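Local coordinates for protein interferon gamma receptor 1 (Gallus gallus, PDB 4EQ3) that probably binds interferon gamma through this extracellular part, two fibronectin type III domains of a membrane-spanning cytokine receptor, at residues Val43-Tyr48 against His78-Arg83; Pro39-Glu44 against Ile84-Gly89; Arg142-Glu147 against His195-Leu200. All blocks are in the same frame, centred on the assembly; numbering follows the deposited sequence.

Contact 1: Val43-Tyr48 against His78-Arg83; sequences VEVKPY and HSYWFR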
loop_
_atom_site.group_PDB
_atom_site.type_symbol
_atom_site.label_atom_id
_atom_site.label_comp_id
_atom_site.label_asym_id
_atom_site.label_seq_id
_atom_site.Cartn_x
_atom_site.Cartn_y
_atom_site.Cartn_z
ATOM N N VAL A 43 10.759 -12.169 15.921
ATOM C CA VAL A 43 10.321 -10.798 15.677
ATOM C C VAL A 43 9.283 -10.384 16.712
ATOM O O VAL A 43 8.355 -11.145 17.002
ATOM C CB VAL A 43 9.689 -10.644 14.281
ATOM C CG1 VAL A 43 9.224 -9.215 14.063
ATOM C CG2 VAL A 43 10.671 -11.074 13.199
ATOM N N GLU A 44 9.447 -9.185 17.264
ATOM C CA GLU A 44 8.449 -8.626 18.168
ATOM C C GLU A 44 7.893 -7.293 17.668
ATOM O O GLU A 44 8.559 -6.564 16.928
ATOM C CB GLU A 44 9.045 -8.441 19.559
ATOM C CG GLU A 44 9.520 -9.733 20.185
ATOM C CD GLU A 44 9.825 -9.567 21.658
ATOM O OE1 GLU A 44 10.514 -8.589 22.021
ATOM O OE2 GLU A 44 9.362 -10.412 22.450
ATOM N N VAL A 45 6.668 -6.983 18.081
ATOM C CA VAL A 45 6.036 -5.714 17.736
ATOM C C VAL A 45 5.640 -4.929 18.997
ATOM O O VAL A 45 5.187 -5.512 19.969
ATOM C CB VAL A 45 4.798 -5.950 16.876
ATOM C CG1 VAL A 45 3.851 -6.928 17.562
ATOM C CG2 VAL A 45 4.101 -4.631 16.557
ATOM N N LYS A 46 5.849 -3.639 19.008
ATOM C CA LYS A 46 5.404 -2.778 20.081
ATOM C C LYS A 46 4.236 -1.871 19.588
ATOM O O LYS A 46 4.456 -0.947 18.878
ATOM C CB LYS A 46 6.569 -1.987 20.633
ATOM C CG LYS A 46 6.198 -0.979 21.649
ATOM C CD LYS A 46 7.314 -0.497 22.482
ATOM C CE LYS A 46 8.354 0.270 21.729
ATOM N NZ LYS A 46 9.057 1.258 22.474
ATOM N N PRO A 47 3.011 -2.221 19.966
ATOM C CA PRO A 47 1.821 -1.461 19.575
ATOM C C PRO A 47 1.688 -0.227 20.454
ATOM O O PRO A 47 2.188 -0.231 21.580
ATOM C CB PRO A 47 0.672 -2.421 19.879
ATOM C CG PRO A 47 1.313 -3.726 20.284
ATOM C CD PRO A 47 2.660 -3.385 20.791
ATOM N N TYR A 48 1.008 0.804 19.965
ATOM C CA TYR A 48 0.995 2.086 20.666
ATOM C C TYR A 48 0.260 2.038 22.012
ATOM O O TYR A 48 0.674 2.691 22.967
ATOM C CB TYR A 48 0.421 3.191 19.764
ATOM C CG TYR A 48 -1.056 3.467 19.965
ATOM C CD1 TYR A 48 -1.479 4.532 20.751
ATOM C CD2 TYR A 48 -2.027 2.664 19.370
ATOM C CE1 TYR A 48 -2.825 4.792 20.945
ATOM C CE2 TYR A 48 -3.378 2.918 19.552
ATOM C CZ TYR A 48 -3.770 3.988 20.343
ATOM O OH TYR A 48 -5.106 4.261 20.547
ATOM N N HIS A 78 -1.337 5.846 14.489
ATOM C CA HIS A 78 -0.437 5.665 15.625
ATOM C C HIS A 78 0.821 4.908 15.209
ATOM O O HIS A 78 0.861 4.311 14.133
ATOM C CB HIS A 78 -1.138 4.945 16.770
ATOM C CG HIS A 78 -2.343 5.664 17.288
ATOM N ND1 HIS A 78 -2.266 6.897 17.899
ATOM C CD2 HIS A 78 -3.654 5.324 17.291
ATOM C CE1 HIS A 78 -3.478 7.285 18.254
ATOM N NE2 HIS A 78 -4.336 6.346 17.901
ATOM N N SER A 79 1.835 4.937 16.072
ATOM C CA SER A 79 3.155 4.397 15.765
ATOM C C SER A 79 3.313 2.927 16.164
ATOM O O SER A 79 2.619 2.420 17.052
ATOM C CB SER A 79 4.245 5.231 16.456
ATOM O OG SER A 79 4.224 6.584 16.032
ATOM N N TYR A 80 4.231 2.249 15.481
ATOM C CA TYR A 80 4.615 0.884 15.817
ATOM C C TYR A 80 6.131 0.812 15.779
ATOM O O TYR A 80 6.774 1.523 15.003
ATOM C CB TYR A 80 4.061 -0.115 14.794
ATOM C CG TYR A 80 2.568 -0.392 14.859
ATOM C CD1 TYR A 80 2.069 -1.460 15.601
ATOM C CD2 TYR A 80 1.665 0.385 14.143
ATOM C CE1 TYR A 80 0.703 -1.735 15.639
ATOM C CE2 TYR A 80 0.302 0.114 14.177
ATOM C CZ TYR A 80 -0.168 -0.942 14.928
ATOM O OH TYR A 80 -1.517 -1.191 14.960
ATOM N N TRP A 81 6.701 -0.041 16.621
ATOM C CA TRP A 81 8.097 -0.400 16.494
ATOM C C TRP A 81 8.174 -1.914 16.342
ATOM O O TRP A 81 7.286 -2.637 16.808
ATOM C CB TRP A 81 8.907 0.069 17.705
ATOM C CG TRP A 81 9.227 1.530 17.669
ATOM C CD1 TRP A 81 10.377 2.111 17.216
ATOM C CD2 TRP A 81 8.374 2.597 18.085
ATOM N NE1 TRP A 81 10.291 3.476 17.329
ATOM C CE2 TRP A 81 9.072 3.798 17.864
ATOM C CE3 TRP A 81 7.086 2.651 18.620
ATOM C CZ2 TRP A 81 8.529 5.043 18.168
ATOM C CZ3 TRP A 81 6.549 3.889 18.931
ATOM C CH2 TRP A 81 7.268 5.068 18.696
ATOM N N PHE A 82 9.216 -2.390 15.672
ATOM C CA PHE A 82 9.433 -3.832 15.551
ATOM C C PHE A 82 10.880 -4.136 15.882
ATOM O O PHE A 82 11.737 -3.257 15.799
ATOM C CB PHE A 82 9.089 -4.341 14.143
ATOM C CG PHE A 82 7.763 -3.868 13.634
ATOM C CD1 PHE A 82 7.678 -2.740 12.830
ATOM C CD2 PHE A 82 6.598 -4.547 13.957
ATOM C CE1 PHE A 82 6.455 -2.297 12.351
ATOM C CE2 PHE A 82 5.373 -4.110 13.490
ATOM C CZ PHE A 82 5.299 -2.976 12.687
ATOM N N ARG A 83 11.163 -5.373 16.274
ATOM C CA ARG A 83 12.543 -5.737 16.583
ATOM C C ARG A 83 12.796 -7.218 16.329
ATOM O O ARG A 83 11.879 -8.033 16.369
ATOM C CB ARG A 83 12.909 -5.361 18.028
ATOM C CG ARG A 83 12.253 -6.217 19.105
ATOM C CD ARG A 83 12.676 -5.718 20.494
ATOM N NE ARG A 83 12.103 -6.475 21.603
ATOM C CZ ARG A 83 12.327 -6.182 22.885
ATOM N NH1 ARG A 83 13.107 -5.158 23.197
ATOM N NH2 ARG A 83 11.783 -6.909 23.851
HETATM O O HOH W 1 0.368 1.341 17.313
#
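Tyr-48 and His-78 lay their rings face to face, planes 12° apart and centroids 3.6 Å from each other. His-78 CG lies over the middle of the tyrosine ring, and His-78 CD2 comes within 3.3 Å of Tyr-48 CE2, while His-78 CB also leans over the tyrosine face in a CH-pi contact. Nearby, a water accepts from Tyr-48 N and donates to Ser-79 O, bridging the two backbones, and it sits over the centre of one face of the Tyr-80 ring.

Further in, the pairing is antiparallel, and Lys-46 N donates to Trp-81 O at 2.8 Å. Glu-44, Lys-46, Trp-81 and Arg-83 share one face of the sheet. Here Arg-83 runs alongside Glu-44 and grips a single carboxylate oxygen: OE1 of Glu-44 lies 2.7 Å from Arg-83 NE and 2.8 Å from its NH2, with the two flat groups only 7° from coplanar. Lys-46 kinks at chi3 (66°), and its NZ reaches an off-centre cation-pi position 5.0 Å from the centroid of the Trp-81 six-membered ring. Tyr-53 adds a cation-pi partner for Arg-83. The other face is oily: Val-45 lies beside Phe-82, its CG2 3.4 Å from Phe-82 CE2, and the same methyl meets the edge of the Tyr-80 ring.

These are the C and F strands of the N-terminal fibronectin type III domain. The chemistry splits by face, with hydrocarbon turned into the sandwich and charges paired with each other or with aromatic rings on the outer side, where the two-nitrogen grip on one oxygen probably helps hold both partners ionised.

Contact 2: Pro39-Glu44 against Ile84-Gly89; sequences PHFVVE and IKAIVG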
loop_
_atom_site.group_PDB
_atom_site.type_symbol
_atom_site.label_atom_id
_atom_site.label_comp_id
_atom_site.label_asym_id
_atom_site.label_seq_id
_atom_site.Cartn_x
_atom_site.Cartn_y
_atom_site.Cartn_z
ATOM N N PRO A 39 20.727 -20.005 11.128
ATOM C CA PRO A 39 20.097 -19.129 12.094
ATOM C C PRO A 39 18.587 -19.118 11.985
ATOM O O PRO A 39 18.040 -19.357 10.956
ATOM C CB PRO A 39 20.641 -17.765 11.725
ATOM C CG PRO A 39 21.652 -17.949 10.796
ATOM C CD PRO A 39 21.552 -19.264 10.179
ATOM N N HIS A 40 17.932 -18.885 13.103
ATOM C CA HIS A 40 16.496 -18.629 13.105
ATOM C C HIS A 40 16.273 -17.295 13.801
ATOM O O HIS A 40 17.158 -16.802 14.496
ATOM C CB HIS A 40 15.729 -19.743 13.816
ATOM C CG HIS A 40 15.792 -21.060 13.113
ATOM N ND1 HIS A 40 16.916 -21.859 13.129
ATOM C CD2 HIS A 40 14.870 -21.724 12.374
ATOM C CE1 HIS A 40 16.682 -22.957 12.430
ATOM N NE2 HIS A 40 15.449 -22.898 11.963
ATOM N N PHE A 41 15.101 -16.702 13.620
ATOM C CA PHE A 41 14.881 -15.357 14.134
ATOM C C PHE A 41 13.587 -15.230 14.932
ATOM O O PHE A 41 12.668 -16.027 14.777
ATOM C CB PHE A 41 14.905 -14.340 12.988
ATOM C CG PHE A 41 16.161 -14.388 12.163
ATOM C CD1 PHE A 41 17.337 -13.824 12.633
ATOM C CD2 PHE A 41 16.167 -14.997 10.915
ATOM C CE1 PHE A 41 18.498 -13.871 11.879
ATOM C CE2 PHE A 41 17.324 -15.049 10.153
ATOM C CZ PHE A 41 18.492 -14.489 10.631
ATOM N N VAL A 42 13.536 -14.224 15.802
ATOM C CA VAL A 42 12.313 -13.916 16.531
ATOM C C VAL A 42 11.973 -12.443 16.384
ATOM O O VAL A 42 12.792 -11.573 16.697
ATOM C CB VAL A 42 12.426 -14.253 18.030
ATOM C CG1 VAL A 42 11.103 -13.988 18.720
ATOM C CG2 VAL A 42 12.834 -15.715 18.210
ATOM N N VAL A 43 10.759 -12.169 15.921
ATOM C CA VAL A 43 10.321 -10.798 15.677
ATOM C C VAL A 43 9.283 -10.384 16.712
ATOM O O VAL A 43 8.355 -11.145 17.002
ATOM C CB VAL A 43 9.689 -10.644 14.281
ATOM C CG1 VAL A 43 9.224 -9.215 14.063
ATOM C CG2 VAL A 43 10.671 -11.074 13.199
ATOM N N GLU A 44 9.447 -9.185 17.264
ATOM C CA GLU A 44 8.449 -8.626 18.168
ATOM C C GLU A 44 7.893 -7.293 17.668
ATOM O O GLU A 44 8.559 -6.564 16.928
ATOM C CB GLU A 44 9.045 -8.441 19.559
ATOM C CG GLU A 44 9.520 -9.733 20.185
ATOM C CD GLU A 44 9.825 -9.567 21.658
ATOM O OE1 GLU A 44 10.514 -8.589 22.021
ATOM O OE2 GLU A 44 9.362 -10.412 22.450
ATOM N N ILE A 84 14.046 -7.560 16.055
ATOM C CA ILE A 84 14.365 -8.934 15.714
ATOM C C ILE A 84 15.630 -9.368 16.413
ATOM O O ILE A 84 16.601 -8.628 16.452
ATOM C CB ILE A 84 14.618 -9.092 14.202
ATOM C CG1 ILE A 84 13.548 -8.349 13.385
ATOM C CG2 ILE A 84 14.698 -10.577 13.837
ATOM C CD1 ILE A 84 14.100 -7.269 12.492
ATOM N N LYS A 85 15.634 -10.592 16.925
ATOM C CA LYS A 85 16.868 -11.172 17.443
ATOM C C LYS A 85 17.161 -12.450 16.676
ATOM O O LYS A 85 16.250 -13.066 16.128
ATOM C CB LYS A 85 16.754 -11.481 18.939
ATOM C CG LYS A 85 15.747 -12.583 19.255
ATOM C CD LYS A 85 15.802 -12.991 20.724
ATOM C CE LYS A 85 14.638 -13.902 21.076
ATOM N NZ LYS A 85 14.677 -14.366 22.493
ATOM N N ALA A 86 18.432 -12.845 16.659
ATOM C CA ALA A 86 18.864 -14.067 15.988
ATOM C C ALA A 86 19.178 -15.186 16.977
ATOM O O ALA A 86 19.743 -14.951 18.048
ATOM C CB ALA A 86 20.084 -13.789 15.129
ATOM N N ILE A 87 18.819 -16.407 16.598
ATOM C CA ILE A 87 19.171 -17.579 17.380
ATOM C C ILE A 87 20.098 -18.483 16.580
ATOM O O ILE A 87 19.768 -18.908 15.471
ATOM C CB ILE A 87 17.934 -18.372 17.793
ATOM C CG1 ILE A 87 16.909 -17.444 18.449
ATOM C CG2 ILE A 87 18.335 -19.503 18.729
ATOM C CD1 ILE A 87 15.568 -18.101 18.685
ATOM N N VAL A 88 21.259 -18.762 17.158
ATOM C CA VAL A 88 22.296 -19.556 16.518
ATOM C C VAL A 88 22.726 -20.665 17.470
ATOM O O VAL A 88 23.441 -20.426 18.444
ATOM C CB VAL A 88 23.512 -18.680 16.158
ATOM C CG1 VAL A 88 24.729 -19.536 15.849
ATOM C CG2 VAL A 88 23.182 -17.767 14.992
ATOM N N GLY A 89 22.284 -21.884 17.193
ATOM C CA GLY A 89 22.501 -22.975 18.119
ATOM C C GLY A 89 21.876 -22.645 19.460
ATOM O O GLY A 89 20.694 -22.308 19.541
#
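Val-42 packs alongside the aliphatic chain of Lys-85, its CB 3.8 Å from Lys-85 CE. The lysine can run there because its CG stands between the backbone N and the carbonyl carbon (chi1 66°) and the rest of the chain is extended, carrying NZ past the valine to a hydrogen bond with Gln-92. Ile-87, two residues on from Lys-85 and on the same face, slants across Val-42, bringing CD1 within 3.7 Å of Val-42 CG2; Tyr-95 of the neighbouring strand also touches Val-42 and Lys-85.

Phe-41, Val-43, Ile-84 and Ala-86 occupy the other face. The Phe-41 ring leans on Ala-86, CE1 to CB 3.6 Å, with Lys-85 O at its edge, and Trp-30 and Tyr-32 meet this phenylalanine edge-to-face. Ile-84 fits between two partners: its CG2 is 3.9 Å from Phe-41 CB and its CG1 4.0 Å from Val-43 CG2.

Two pairs of backbone hydrogen bonds tie the strands, one between His-40 and Ile-87 and the other between Val-42 and Lys-85; the shortest joins Ile-87 N to His-40 O at 2.7 Å. This is the central C-F pairing of the domain's four-stranded sheet. One side therefore gives an aromatic and branched-chain layer to the sandwich core, whereas on the other the methylenes of a lysine extend the apolar cover and its ammonium group is satisfied beyond it.

Contact 3: Arg142-Glu147 against His195-Leu200; sequences REIYSE and HFFDDL
The Phe-197 ring carries Glu-147 on one face and Ile-144 at its edge. Glu-147 CB stands almost above the centre, 3.9 Å from the Phe-197 ring centroid, a CH-pi contact; Glu-147 CG comes closer to the rim, 3.4 Å from Phe-197 CE1. A bend at chi2 (-72°) folds the carboxylate back beside the ring, and its plane is 13° from that of the ring. Ile-144 CD1 approaches Phe-197 CZ at the edge, near the ring plane, at 4.1 Å. The Phe-196 ring presents its edge to Ile-144 and Tyr-145 of the helix: its CD2 lies 3.5 Å from Ile-144 O and 3.7 Å from Ile-144 CG2, and Tyr-145 CD1 sits near the same plane.

Glu-147 O is gripped twice, by Phe-197 N at 3.1 Å and by a water that also accepts from Asp-198 N, just where a type II' turn starts at Phe-197.

Here helix 142-145 of the membrane-proximal domain meets its F-G turn. Phe-196 meets Phe-24 and Phe-197 meets Phe-77 of the first domain, both edge-to-face, which places them at the interdomain elbow, where related receptors bind their cytokines. Aromatic rings thus provide most of the packing, while one carbonyl with two donors fixes the backbone.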
loop_
_atom_site.group_PDB
_atom_site.type_symbol
_atom_site.label_atom_id
_atom_site.label_comp_id
_atom_site.label_asym_id
_atom_site.label_seq_id
_atom_site.Cartn_x
_atom_site.Cartn_y
_atom_site.Cartn_z
ATOM N N ARG A 142 -12.608 -0.964 7.285
ATOM C CA ARG A 142 -13.842 -0.303 6.863
ATOM C C ARG A 142 -13.741 1.211 7.052
ATOM O O ARG A 142 -14.094 1.994 6.165
ATOM C CB ARG A 142 -15.033 -0.855 7.646
ATOM C CG ARG A 142 -16.388 -0.435 7.107
ATOM C CD ARG A 142 -17.496 -1.313 7.699
ATOM N NE ARG A 142 -17.288 -2.722 7.367
ATOM C CZ ARG A 142 -17.783 -3.746 8.058
ATOM N NH1 ARG A 142 -18.527 -3.527 9.138
ATOM N NH2 ARG A 142 -17.529 -4.993 7.668
ATOM N N GLU A 143 -13.242 1.607 8.215
ATOM C CA GLU A 143 -13.106 3.012 8.561
ATOM C C GLU A 143 -12.197 3.723 7.562
ATOM O O GLU A 143 -12.445 4.868 7.167
ATOM C CB GLU A 143 -12.533 3.116 9.974
ATOM C CG GLU A 143 -12.093 4.484 10.372
ATOM C CD GLU A 143 -11.803 4.583 11.861
ATOM O OE1 GLU A 143 -11.370 3.580 12.476
ATOM O OE2 GLU A 143 -12.013 5.676 12.416
ATOM N N ILE A 144 -11.143 3.026 7.149
ATOM C CA ILE A 144 -10.164 3.583 6.225
ATOM C C ILE A 144 -10.740 3.697 4.813
ATOM O O ILE A 144 -10.583 4.729 4.157
ATOM C CB ILE A 144 -8.871 2.729 6.211
ATOM C CG1 ILE A 144 -8.333 2.544 7.641
ATOM C CG2 ILE A 144 -7.828 3.310 5.258
ATOM C CD1 ILE A 144 -8.363 3.797 8.503
ATOM N N TYR A 145 -11.400 2.633 4.351
ATOM C CA TYR A 145 -12.011 2.615 3.019
ATOM C C TYR A 145 -13.103 3.663 2.889
ATOM O O TYR A 145 -13.312 4.225 1.819
ATOM C CB TYR A 145 -12.596 1.235 2.687
ATOM C CG TYR A 145 -11.553 0.169 2.445
ATOM C CD1 TYR A 145 -10.360 0.471 1.800
ATOM C CD2 TYR A 145 -11.769 -1.143 2.849
ATOM C CE1 TYR A 145 -9.402 -0.505 1.571
ATOM C CE2 TYR A 145 -10.818 -2.131 2.620
ATOM C CZ TYR A 145 -9.638 -1.804 1.985
ATOM O OH TYR A 145 -8.693 -2.773 1.770
ATOM N N SER A 146 -13.801 3.938 3.986
ATOM C CA SER A 146 -14.814 4.985 3.961
ATOM C C SER A 146 -14.203 6.342 3.568
ATOM O O SER A 146 -14.930 7.297 3.254
ATOM C CB SER A 146 -15.539 5.079 5.312
ATOM O OG SER A 146 -14.782 5.817 6.247
ATOM N N GLU A 147 -12.871 6.423 3.575
ATOM C CA GLU A 147 -12.170 7.665 3.229
ATOM C C GLU A 147 -11.354 7.540 1.935
ATOM O O GLU A 147 -10.507 8.381 1.633
ATOM C CB GLU A 147 -11.251 8.095 4.371
ATOM C CG GLU A 147 -11.966 8.370 5.700
ATOM C CD GLU A 147 -12.790 9.650 5.680
ATOM O OE1 GLU A 147 -12.609 10.470 4.757
ATOM O OE2 GLU A 147 -13.618 9.833 6.598
ATOM N N HIS A 195 -6.461 8.318 -3.083
ATOM C CA HIS A 195 -6.367 9.265 -1.972
ATOM C C HIS A 195 -7.048 8.649 -0.753
ATOM O O HIS A 195 -8.100 8.028 -0.880
ATOM C CB HIS A 195 -7.090 10.581 -2.302
ATOM C CG HIS A 195 -6.330 11.494 -3.219
ATOM N ND1 HIS A 195 -6.307 11.328 -4.590
ATOM C CD2 HIS A 195 -5.596 12.603 -2.965
ATOM C CE1 HIS A 195 -5.576 12.285 -5.135
ATOM N NE2 HIS A 195 -5.129 13.068 -4.172
ATOM N N PHE A 196 -6.452 8.812 0.423
ATOM C CA PHE A 196 -7.133 8.488 1.672
ATOM C C PHE A 196 -7.154 9.749 2.553
ATOM O O PHE A 196 -6.121 10.385 2.761
ATOM C CB PHE A 196 -6.445 7.328 2.407
ATOM C CG PHE A 196 -6.690 5.957 1.786
ATOM C CD1 PHE A 196 -5.764 5.397 0.920
ATOM C CD2 PHE A 196 -7.826 5.228 2.102
ATOM C CE1 PHE A 196 -5.978 4.139 0.353
ATOM C CE2 PHE A 196 -8.050 3.959 1.542
ATOM C CZ PHE A 196 -7.122 3.420 0.663
ATOM N N PHE A 197 -8.332 10.107 3.055
ATOM C CA PHE A 197 -8.490 11.319 3.865
ATOM C C PHE A 197 -8.051 12.553 3.093
ATOM O O PHE A 197 -7.225 13.333 3.578
ATOM C CB PHE A 197 -7.662 11.232 5.143
ATOM C CG PHE A 197 -7.972 10.036 5.987
ATOM C CD1 PHE A 197 -9.025 10.060 6.885
ATOM C CD2 PHE A 197 -7.205 8.889 5.899
ATOM C CE1 PHE A 197 -9.312 8.954 7.661
ATOM C CE2 PHE A 197 -7.488 7.788 6.690
ATOM C CZ PHE A 197 -8.541 7.825 7.567
ATOM N N ASP A 198 -8.610 12.729 1.899
ATOM C CA ASP A 198 -8.201 13.795 0.991
ATOM C C ASP A 198 -6.728 13.672 0.627
ATOM O O ASP A 198 -6.378 12.981 -0.341
ATOM C CB ASP A 198 -8.499 15.180 1.572
ATOM C CG ASP A 198 -9.978 15.396 1.829
ATOM O OD1 ASP A 198 -10.793 14.917 1.008
ATOM O OD2 ASP A 198 -10.327 16.036 2.853
ATOM N N ASP A 199 -5.859 14.327 1.389
ATOM C CA ASP A 199 -4.443 14.347 1.024
ATOM C C ASP A 199 -3.456 13.822 2.080
ATOM O O ASP A 199 -2.246 13.972 1.922
ATOM C CB ASP A 199 -4.038 15.745 0.547
ATOM C CG ASP A 199 -4.609 16.079 -0.827
ATOM O OD1 ASP A 199 -4.669 17.281 -1.172
ATOM O OD2 ASP A 199 -4.998 15.138 -1.564
ATOM N N LEU A 200 -3.965 13.198 3.138
ATOM C CA LEU A 200 -3.093 12.591 4.140
ATOM C C LEU A 200 -2.281 11.423 3.566
ATOM O O LEU A 200 -1.130 11.202 3.948
ATOM C CB LEU A 200 -3.897 12.143 5.357
ATOM C CG LEU A 200 -4.597 13.259 6.146
ATOM C CD1 LEU A 200 -5.181 12.712 7.435
ATOM C CD2 LEU A 200 -3.659 14.428 6.438
HETATM O O HOH W 2 -9.875 10.683 0.031
#

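Contacts 1 and 2 are successive parts of one pairing, strand 40-46 against strand 81-88 in the N-terminal domain, and share Val-43 and Glu-44. Both bury one face, but contact 2 is largely apolar, whereas contact 1 adds a salt bridge and a cation-pi pair on the outer face of the strands and a ring stack between loop residues. Contact 3 belongs to the second domain and joins a short helix to a turn, with a single direct hydrogen bond instead of a strand register. It combines buried Ile-144, Tyr-145 and Phe-196 with exposed Glu-147. Its nearest atoms are about 9 Å from contact 1 and about 21 Å from contact 2, so contact 1 lies nearer the elbow.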